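Local coordinates for 5-nitroimidazole antibiotic resistance protein (Bacteroides thetaiotaomicron, PDB 2FG9) that binds flavin-adenine dinucleotide between its subunits and is probably a flavin-dependent oxidoreductase related to 5-nitroimidazole resistance proteins, at residues L68-E73 with K156-P161; M115-V120 with V162-G167. One frame throughout, in Å; residues are numbered along the deposited sequence.

Contact 1: residues L68-E73 with K156-P161; sequences LHSGPE and KVWKVP. With FAD (flavin-adenine dinucleotide), chain C; EDO (1,2-ethanediol), chain D.
Beside the isoalloxazine end of the flavin pocket, Leu68, His69 and Ser70 pair with Trp158, Val157 and Lys156 as antiparallel strands. Leu68 and Trp158 exchange two backbone hydrogen bonds, and so do Ser70 and Lys156; between them His69 CA comes 3.1 Å from Lys156 O in a CA-H...O contact. Leu68 CB sits over one face of the Trp158 indole, toward its rim, while Leu68 CD1 reaches on to Val160 CG2 at 4.0 Å. At the edge of the indole, Trp158 NE1 donates to Ser70 OG (2.9 Å), which lies 19° out of the ring plane. The hydroxyl donates in turn to Gly71 O, on a lone pair in the carbonyl plane, so the indole and the turn leaving the strand are tied through one oxygen. Lys156, bent at its last torsion (chi4 89°), curls over Pro72 and sets NZ 2.6 Å from Pro72 O, again on an in-plane lone pair. The pairing leaves His69 O to take the flavin N3-H at 2.6 Å and 164°, with flavin O4 at the edge of the His69 ring. This antiparallel pairing of strands 65-70 and 156-175 is consistent with the split-barrel flavin-binding fold of the pyridoxamine 5'-phosphate oxidase family.

Contact 2: residues M115-V120 with V162-G167; sequences MCRGKV and VDQMTG. With FAD (flavin-adenine dinucleotide), chain B.
Met115 and Thr166, then Arg117 and Gln164, form hydrogen-bonded pairs of an antiparallel ladder whose short strand axes run at 169°, and at its end Asp163 and Gln164 both face Arg117 in a classic beta bulge. Arg117 O therefore accepts twice, from Asp163 N at 2.8 Å and from Gln164 N at 3.2 Å. Beyond the bulge a water bridges Lys119 N and Asp163 OD2.

One face of the ladder serves the cofactor. Thr166 OG1, turned to the cofactor by a chi1 of 55°, donates to adenine N3A of the flavin-adenine dinucleotide (2.9 Å) and takes a weak bond from ribose O2B. Arg117, extended from CG to NE, runs beside Gln164 with guanidinium and amide planes 27° apart, but NH1 and OE1 meet at too poor an angle to bond. Arg117 NH2 reaches ribose O3B at 3.3 Å, in the guanidinium plane, while NH1 makes a weak bond to O2B. Selenomethionine Met115 lies between arginine and adenine: Met115 SE is 3.8 Å above the guanidinium plane, toward its rim, and Met115 CE comes 3.4 Å from adenine C5A.

On the other face Cys116 SG meets the methyl CE of selenomethionine Met165 at 3.4 Å, and Cys116 CB rests against both methyls of Val162, which precedes the corner in the chain. Helix 28-37 packs on this apolar side through Ile31 and Ile35, and Leu66 of strand 65-70 touches Cys116 and Val162. Strand 85-99 pairs with 115-120 along its other edge, through Ile88 and Val86.

In the fold
Contacts 1 and 2 have centres about 16 Å apart and share strand 156-175, which lies between strands 65-70 and 106-123: its first part pairs with 65-70 in contact 1, and beyond the corner at Asp163 it pairs with 115-120 in contact 2. Their segments alternate along the chain: 68-73, 115-120, 156-161, 162-167. The two meet directly where Val160 CG2 packs on Val120 CG2 and Pro161 CD on Lys119 O, joining them within one antiparallel sheet. Each attends to a different flavin-adenine dinucleotide: contact 1 holds the flavin ring of one, contact 2 the adenosine end of the other. Since the second subunit supplies the complementary parts, both cofactor sites depend on the pairing of subunits.

Contact 1: residues L68-E73 with K156-P161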
loop_
_atom_site.group_PDB
_atom_site.type_symbol
_atom_site.label_atom_id
_atom_site.label_comp_id
_atom_site.label_asym_id
_atom_site.label_seq_id
_atom_site.Cartn_x
_atom_site.Cartn_y
_atom_site.Cartn_z
ATOM N N LEU A 68 6.010 28.855 9.052
ATOM C CA LEU A 68 5.319 28.084 10.026
ATOM C C LEU A 68 4.266 28.960 10.668
ATOM O O LEU A 68 4.164 30.154 10.373
ATOM C CB LEU A 68 6.285 27.559 11.069
ATOM C CG LEU A 68 7.508 26.828 10.501
ATOM C CD1 LEU A 68 8.659 27.730 10.443
ATOM C CD2 LEU A 68 7.888 25.599 11.322
ATOM N N HIS A 69 3.457 28.350 11.521
ATOM C CA HIS A 69 2.458 29.096 12.244
ATOM C C HIS A 69 2.166 28.389 13.528
ATOM O O HIS A 69 2.410 27.189 13.633
ATOM C CB HIS A 69 1.173 29.323 11.425
ATOM C CG HIS A 69 0.531 28.069 10.934
ATOM N ND1 HIS A 69 0.941 26.811 11.326
ATOM C CD2 HIS A 69 -0.518 27.876 10.102
ATOM C CE1 HIS A 69 0.187 25.900 10.738
ATOM N NE2 HIS A 69 -0.706 26.520 9.988
ATOM N N SER A 70 1.712 29.160 14.517
ATOM C CA SER A 70 1.428 28.671 15.836
ATOM C C SER A 70 0.438 29.625 16.511
ATOM O O SER A 70 0.059 30.649 15.939
ATOM C CB SER A 70 2.727 28.585 16.645
ATOM O OG SER A 70 3.336 29.856 16.832
ATOM N N GLY A 71 0.004 29.266 17.713
ATOM C CA GLY A 71 -0.717 30.163 18.564
ATOM C C GLY A 71 0.249 31.257 18.916
ATOM O O GLY A 71 1.447 31.133 18.630
ATOM N N PRO A 72 -0.256 32.345 19.515
ATOM C CA PRO A 72 0.622 33.480 19.799
ATOM C C PRO A 72 1.493 33.332 21.061
ATOM O O PRO A 72 2.350 34.167 21.275
ATOM C CB PRO A 72 -0.362 34.646 19.941
ATOM C CG PRO A 72 -1.581 33.995 20.531
ATOM C CD PRO A 72 -1.651 32.607 19.927
ATOM N N GLU A 73 1.255 32.309 21.879
ATOM C CA GLU A 73 2.077 32.011 23.057
ATOM C C GLU A 73 2.228 30.476 23.181
ATOM O O GLU A 73 1.671 29.749 22.367
ATOM C CB GLU A 73 1.412 32.589 24.313
ATOM C CG GLU A 73 0.545 33.883 24.121
ATOM C CD GLU A 73 1.361 35.208 24.104
ATOM O OE1 GLU A 73 2.586 35.169 24.423
ATOM O OE2 GLU A 73 0.767 36.291 23.775
ATOM N N LYS A 156 0.371 33.303 15.094
ATOM C CA LYS A 156 1.684 33.847 14.808
ATOM C C LYS A 156 2.133 33.085 13.610
ATOM O O LYS A 156 2.055 31.864 13.583
ATOM C CB LYS A 156 2.671 33.670 15.957
ATOM C CG LYS A 156 2.724 34.895 16.872
ATOM C CD LYS A 156 3.744 34.692 17.938
ATOM C CE LYS A 156 4.092 35.994 18.664
ATOM N NZ LYS A 156 3.174 36.169 19.810
ATOM N N VAL A 157 2.580 33.833 12.615
ATOM C CA VAL A 157 3.104 33.256 11.422
ATOM C C VAL A 157 4.593 33.537 11.354
ATOM O O VAL A 157 5.014 34.695 11.309
ATOM C CB VAL A 157 2.401 33.802 10.177
ATOM C CG1 VAL A 157 2.864 33.020 8.965
ATOM C CG2 VAL A 157 0.865 33.672 10.315
ATOM N N TRP A 158 5.367 32.460 11.288
ATOM C CA TRP A 158 6.815 32.506 11.396
ATOM C C TRP A 158 7.388 32.528 10.020
ATOM O O TRP A 158 7.017 31.707 9.195
ATOM C CB TRP A 158 7.337 31.240 12.014
ATOM C CG TRP A 158 6.827 30.868 13.330
ATOM C CD1 TRP A 158 5.666 31.259 13.929
ATOM C CD2 TRP A 158 7.442 29.942 14.208
ATOM N NE1 TRP A 158 5.543 30.643 15.152
ATOM C CE2 TRP A 158 6.623 29.827 15.343
ATOM C CE3 TRP A 158 8.623 29.197 14.151
ATOM C CZ2 TRP A 158 6.945 28.999 16.411
ATOM C CZ3 TRP A 158 8.944 28.386 15.216
ATOM C CH2 TRP A 158 8.109 28.295 16.329
ATOM N N LYS A 159 8.283 33.467 9.759
ATOM C CA LYS A 159 9.044 33.498 8.522
ATOM C C LYS A 159 10.482 33.249 8.886
ATOM O O LYS A 159 11.025 33.859 9.824
ATOM C CB LYS A 159 8.909 34.852 7.834
ATOM C CG LYS A 159 9.650 34.990 6.517
ATOM C CD LYS A 159 9.353 36.346 5.943
ATOM C CE LYS A 159 10.101 36.565 4.637
ATOM N NZ LYS A 159 9.832 37.925 4.074
ATOM N N VAL A 160 11.090 32.329 8.158
ATOM C CA VAL A 160 12.465 31.899 8.437
ATOM C C VAL A 160 13.218 31.866 7.129
ATOM O O VAL A 160 13.218 30.834 6.427
ATOM C CB VAL A 160 12.513 30.501 9.075
ATOM C CG1 VAL A 160 13.943 30.160 9.467
ATOM C CG2 VAL A 160 11.585 30.418 10.287
ATOM N N PRO A 161 13.832 33.002 6.773
ATOM C CA PRO A 161 14.704 32.954 5.603
ATOM C C PRO A 161 15.841 32.008 5.926
ATOM O O PRO A 161 16.395 32.070 7.035
ATOM C CB PRO A 161 15.209 34.391 5.452
ATOM C CG PRO A 161 14.245 35.272 6.282
ATOM C CD PRO A 161 13.773 34.338 7.393
HETATM P PA FAD C . 4.371 24.411 25.256
HETATM O O1A FAD C . 4.949 25.788 25.536
HETATM O O2A FAD C . 2.903 24.187 25.571
HETATM O O5B FAD C . 5.250 23.348 26.087
HETATM C C5B FAD C . 4.677 22.556 27.097
HETATM C C4B FAD C . 5.532 21.307 27.309
HETATM O O4B FAD C . 4.863 20.168 26.757
HETATM C C3B FAD C . 6.932 21.326 26.680
HETATM O O3B FAD C . 7.936 22.015 27.409
HETATM C C2B FAD C . 7.176 19.833 26.550
HETATM O O2B FAD C . 7.515 19.197 27.777
HETATM C C1B FAD C . 5.802 19.351 26.079
HETATM N N9A FAD C . 5.716 19.406 24.588
HETATM C C8A FAD C . 5.624 20.512 23.786
HETATM N N7A FAD C . 5.611 20.114 22.502
HETATM C C5A FAD C . 5.659 18.757 22.440
HETATM C C6A FAD C . 5.656 17.837 21.347
HETATM N N6A FAD C . 5.025 18.171 20.206
HETATM N N1A FAD C . 5.751 16.490 21.637
HETATM C C2A FAD C . 5.829 16.058 22.965
HETATM N N3A FAD C . 5.836 16.941 24.036
HETATM C C4A FAD C . 5.743 18.292 23.773
HETATM N N1 FAD C . 2.252 23.323 16.500
HETATM C C2 FAD C . 2.157 24.611 15.991
HETATM O O2 FAD C . 2.027 25.586 16.742
HETATM N N3 FAD C . 2.171 24.791 14.626
HETATM C C4 FAD C . 2.303 23.691 13.768
HETATM O O4 FAD C . 2.631 23.929 12.628
HETATM C C4X FAD C . 2.406 22.407 14.275
HETATM N N5 FAD C . 2.537 21.274 13.482
HETATM C C5X FAD C . 2.643 19.988 14.078
HETATM C C6 FAD C . 2.799 18.874 13.307
HETATM C C7 FAD C . 2.935 17.622 13.878
HETATM C C7M FAD C . 3.798 16.741 13.034
HETATM C C8 FAD C . 2.893 17.480 15.247
HETATM C C8M FAD C . 3.207 16.233 15.977
HETATM C C9 FAD C . 2.724 18.578 16.037
HETATM C C9A FAD C . 2.623 19.830 15.453
HETATM N N10 FAD C . 2.520 20.977 16.215
HETATM C C10 FAD C . 2.402 22.238 15.661
HETATM C "C1'" FAD C . 2.689 20.908 17.674
HETATM C "C2'" FAD C . 3.936 21.673 18.043
HETATM O "O2'" FAD C . 4.905 20.671 18.333
HETATM C "C3'" FAD C . 3.377 22.574 19.164
HETATM O "O3'" FAD C . 3.478 23.981 18.963
HETATM C "C4'" FAD C . 3.968 22.162 20.466
HETATM O "O4'" FAD C . 3.640 20.792 20.726
HETATM C "C5'" FAD C . 3.483 23.244 21.443
HETATM O "O5'" FAD C . 4.549 24.170 21.315
HETATM P P FAD C . 5.137 25.022 22.544
HETATM O O1P FAD C . 4.354 26.344 22.532
HETATM O O2P FAD C . 6.635 25.174 22.477
HETATM O O3P FAD C . 4.671 24.039 23.721
HETATM C C1 EDO D . -0.939 25.592 20.162
HETATM O O1 EDO D . -0.033 25.031 21.123
HETATM C C2 EDO D . -0.240 25.777 18.815
HETATM O O2 EDO D . 0.973 26.540 18.955
#

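Contact 2: residues M115-V120 with V162-G167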
loop_
_atom_site.group_PDB
_atom_site.type_symbol
_atom_site.label_atom_id
_atom_site.label_comp_id
_atom_site.label_asym_id
_atom_site.label_seq_id
_atom_site.Cartn_x
_atom_site.Cartn_y
_atom_site.Cartn_z
HETATM N N MSE A 115 18.547 19.993 6.449
HETATM C CA MSE A 115 18.672 20.847 7.599
HETATM C C MSE A 115 18.754 22.260 7.136
HETATM O O MSE A 115 19.563 22.570 6.301
HETATM C CB MSE A 115 19.934 20.505 8.358
HETATM C CG MSE A 115 20.052 21.235 9.669
HETATM SE SE MSE A 115 21.766 20.955 10.501
HETATM C CE MSE A 115 21.520 19.029 10.943
ATOM N N CYS A 116 17.907 23.109 7.700
ATOM C CA CYS A 116 17.890 24.536 7.422
ATOM C C CYS A 116 18.148 25.342 8.685
ATOM O O CYS A 116 17.480 25.160 9.680
ATOM C CB CYS A 116 16.525 24.974 6.906
ATOM S SG CYS A 116 16.030 24.254 5.324
ATOM N N ARG A 117 19.067 26.290 8.599
ATOM C CA ARG A 117 19.358 27.207 9.711
ATOM C C ARG A 117 18.956 28.607 9.279
ATOM O O ARG A 117 19.254 29.029 8.166
ATOM C CB ARG A 117 20.830 27.188 10.049
ATOM C CG ARG A 117 21.321 25.905 10.799
ATOM C CD ARG A 117 22.601 26.282 11.505
ATOM N NE ARG A 117 23.464 25.232 12.082
ATOM C CZ ARG A 117 24.119 24.325 11.364
ATOM N NH1 ARG A 117 23.968 24.257 10.039
ATOM N NH2 ARG A 117 24.898 23.450 11.978
ATOM N N GLY A 118 18.290 29.328 10.165
ATOM C CA GLY A 118 17.879 30.699 9.862
ATOM C C GLY A 118 17.318 31.306 11.105
ATOM O O GLY A 118 17.368 30.700 12.170
ATOM N N LYS A 119 16.826 32.534 10.985
ATOM C CA LYS A 119 16.261 33.246 12.107
ATOM C C LYS A 119 14.778 33.435 11.905
ATOM O O LYS A 119 14.352 33.746 10.813
ATOM C CB LYS A 119 16.910 34.595 12.212
ATOM C CG LYS A 119 18.305 34.576 12.694
ATOM C CD LYS A 119 18.833 35.988 12.656
ATOM C CE LYS A 119 20.029 36.210 13.613
ATOM N NZ LYS A 119 21.276 35.772 12.946
ATOM N N VAL A 120 14.014 33.301 12.976
ATOM C CA VAL A 120 12.577 33.523 12.968
ATOM C C VAL A 120 12.062 34.967 13.141
ATOM O O VAL A 120 12.357 35.619 14.132
ATOM C CB VAL A 120 11.941 32.710 14.109
ATOM C CG1 VAL A 120 10.430 33.007 14.216
ATOM C CG2 VAL A 120 12.159 31.246 13.886
ATOM N N VAL A 162 16.143 31.113 4.993
ATOM C CA VAL A 162 17.104 30.059 5.247
ATOM C C VAL A 162 18.477 30.542 4.905
ATOM O O VAL A 162 18.763 30.795 3.733
ATOM C CB VAL A 162 16.807 28.798 4.431
ATOM C CG1 VAL A 162 17.975 27.784 4.541
ATOM C CG2 VAL A 162 15.543 28.184 4.915
ATOM N N ASP A 163 19.332 30.622 5.917
ATOM C CA ASP A 163 20.701 31.106 5.727
ATOM C C ASP A 163 21.669 29.998 5.347
ATOM O O ASP A 163 22.655 30.245 4.667
ATOM C CB ASP A 163 21.178 31.828 6.983
ATOM C CG ASP A 163 20.436 33.122 7.204
ATOM O OD1 ASP A 163 20.201 33.837 6.213
ATOM O OD2 ASP A 163 20.068 33.415 8.356
ATOM N N GLN A 164 21.401 28.782 5.809
ATOM C CA GLN A 164 22.193 27.640 5.412
ATOM C C GLN A 164 21.290 26.422 5.322
ATOM O O GLN A 164 20.496 26.145 6.204
ATOM C CB GLN A 164 23.365 27.404 6.380
ATOM C CG GLN A 164 24.166 26.145 6.017
ATOM C CD GLN A 164 25.375 25.916 6.908
ATOM O OE1 GLN A 164 25.470 26.493 8.008
ATOM N NE2 GLN A 164 26.312 25.068 6.437
HETATM N N MSE A 165 21.405 25.729 4.199
HETATM C CA MSE A 165 20.604 24.591 3.892
HETATM C C MSE A 165 21.540 23.503 3.459
HETATM O O MSE A 165 22.301 23.682 2.538
HETATM C CB MSE A 165 19.675 24.907 2.772
HETATM C CG MSE A 165 18.795 23.726 2.390
HETATM SE SE MSE A 165 17.579 24.305 0.981
HETATM C CE MSE A 165 16.201 24.928 1.971
ATOM N N THR A 166 21.458 22.362 4.135
ATOM C CA THR A 166 22.347 21.226 3.882
ATOM C C THR A 166 21.556 19.945 3.854
ATOM O O THR A 166 20.432 19.898 4.340
ATOM C CB THR A 166 23.448 21.158 4.934
ATOM O OG1 THR A 166 22.870 21.121 6.239
ATOM C CG2 THR A 166 24.259 22.377 4.867
ATOM N N GLY A 167 22.136 18.916 3.255
ATOM C CA GLY A 167 21.491 17.612 3.149
ATOM C C GLY A 167 22.527 16.553 3.443
ATOM O O GLY A 167 23.720 16.803 3.314
HETATM P PA FAD B . 28.999 16.960 11.146
HETATM O O1A FAD B . 29.811 17.308 12.383
HETATM O O2A FAD B . 29.715 16.252 10.010
HETATM O O5B FAD B . 28.372 18.335 10.589
HETATM C C5B FAD B . 28.701 18.825 9.313
HETATM C C4B FAD B . 27.598 19.767 8.831
HETATM O O4B FAD B . 26.827 19.120 7.812
HETATM C C3B FAD B . 26.594 20.239 9.892
HETATM O O3B FAD B . 27.014 21.314 10.716
HETATM C C2B FAD B . 25.412 20.568 8.998
HETATM O O2B FAD B . 25.549 21.795 8.291
HETATM C C1B FAD B . 25.452 19.397 8.014
HETATM N N9A FAD B . 24.656 18.247 8.543
HETATM C C8A FAD B . 24.964 17.411 9.581
HETATM N N7A FAD B . 23.954 16.540 9.749
HETATM C C5A FAD B . 22.992 16.765 8.815
HETATM C C6A FAD B . 21.742 16.131 8.540
HETATM N N6A FAD B . 21.589 14.824 8.825
HETATM N N1A FAD B . 20.971 16.640 7.514
HETATM C C2A FAD B . 21.426 17.732 6.766
HETATM N N3A FAD B . 22.636 18.358 7.023
HETATM C C4A FAD B . 23.425 17.869 8.044
HETATM N N1 FAD B . 24.132 9.387 12.281
HETATM C C2 FAD B . 24.735 8.729 13.344
HETATM O O2 FAD B . 25.884 9.017 13.704
HETATM N N3 FAD B . 24.049 7.716 13.976
HETATM C C4 FAD B . 22.754 7.374 13.566
HETATM O O4 FAD B . 22.093 6.723 14.341
HETATM C C4X FAD B . 22.149 8.035 12.511
HETATM N N5 FAD B . 20.870 7.746 12.052
HETATM C C5X FAD B . 20.315 8.474 10.965
HETATM C C6 FAD B . 19.049 8.213 10.526
HETATM C C7 FAD B . 18.488 8.937 9.491
HETATM C C7M FAD B . 17.007 9.053 9.662
HETATM C C8 FAD B . 19.214 9.928 8.868
HETATM C C8M FAD B . 18.666 10.885 7.883
HETATM C C9 FAD B . 20.486 10.197 9.280
HETATM C C9A FAD B . 21.023 9.486 10.341
HETATM N N10 FAD B . 22.280 9.769 10.838
HETATM C C10 FAD B . 22.849 9.067 11.884
HETATM C "C1'" FAD B . 23.010 10.953 10.360
HETATM C "C2'" FAD B . 23.157 11.916 11.511
HETATM O "O2'" FAD B . 22.211 12.947 11.247
HETATM C "C3'" FAD B . 24.672 12.200 11.433
HETATM O "O3'" FAD B . 25.443 11.875 12.586
HETATM C "C4'" FAD B . 24.886 13.610 11.010
HETATM O "O4'" FAD B . 24.279 13.821 9.729
HETATM C "C5'" FAD B . 26.402 13.807 11.157
HETATM O "O5'" FAD B . 26.449 14.261 12.500
HETATM P P FAD B . 27.464 15.395 13.018
HETATM O O1P FAD B . 28.698 14.634 13.524
HETATM O O2P FAD B . 26.831 16.317 14.029
HETATM O O3P FAD B . 27.715 16.111 11.607
HETATM O O HOH W 1 17.303 33.997 8.663
#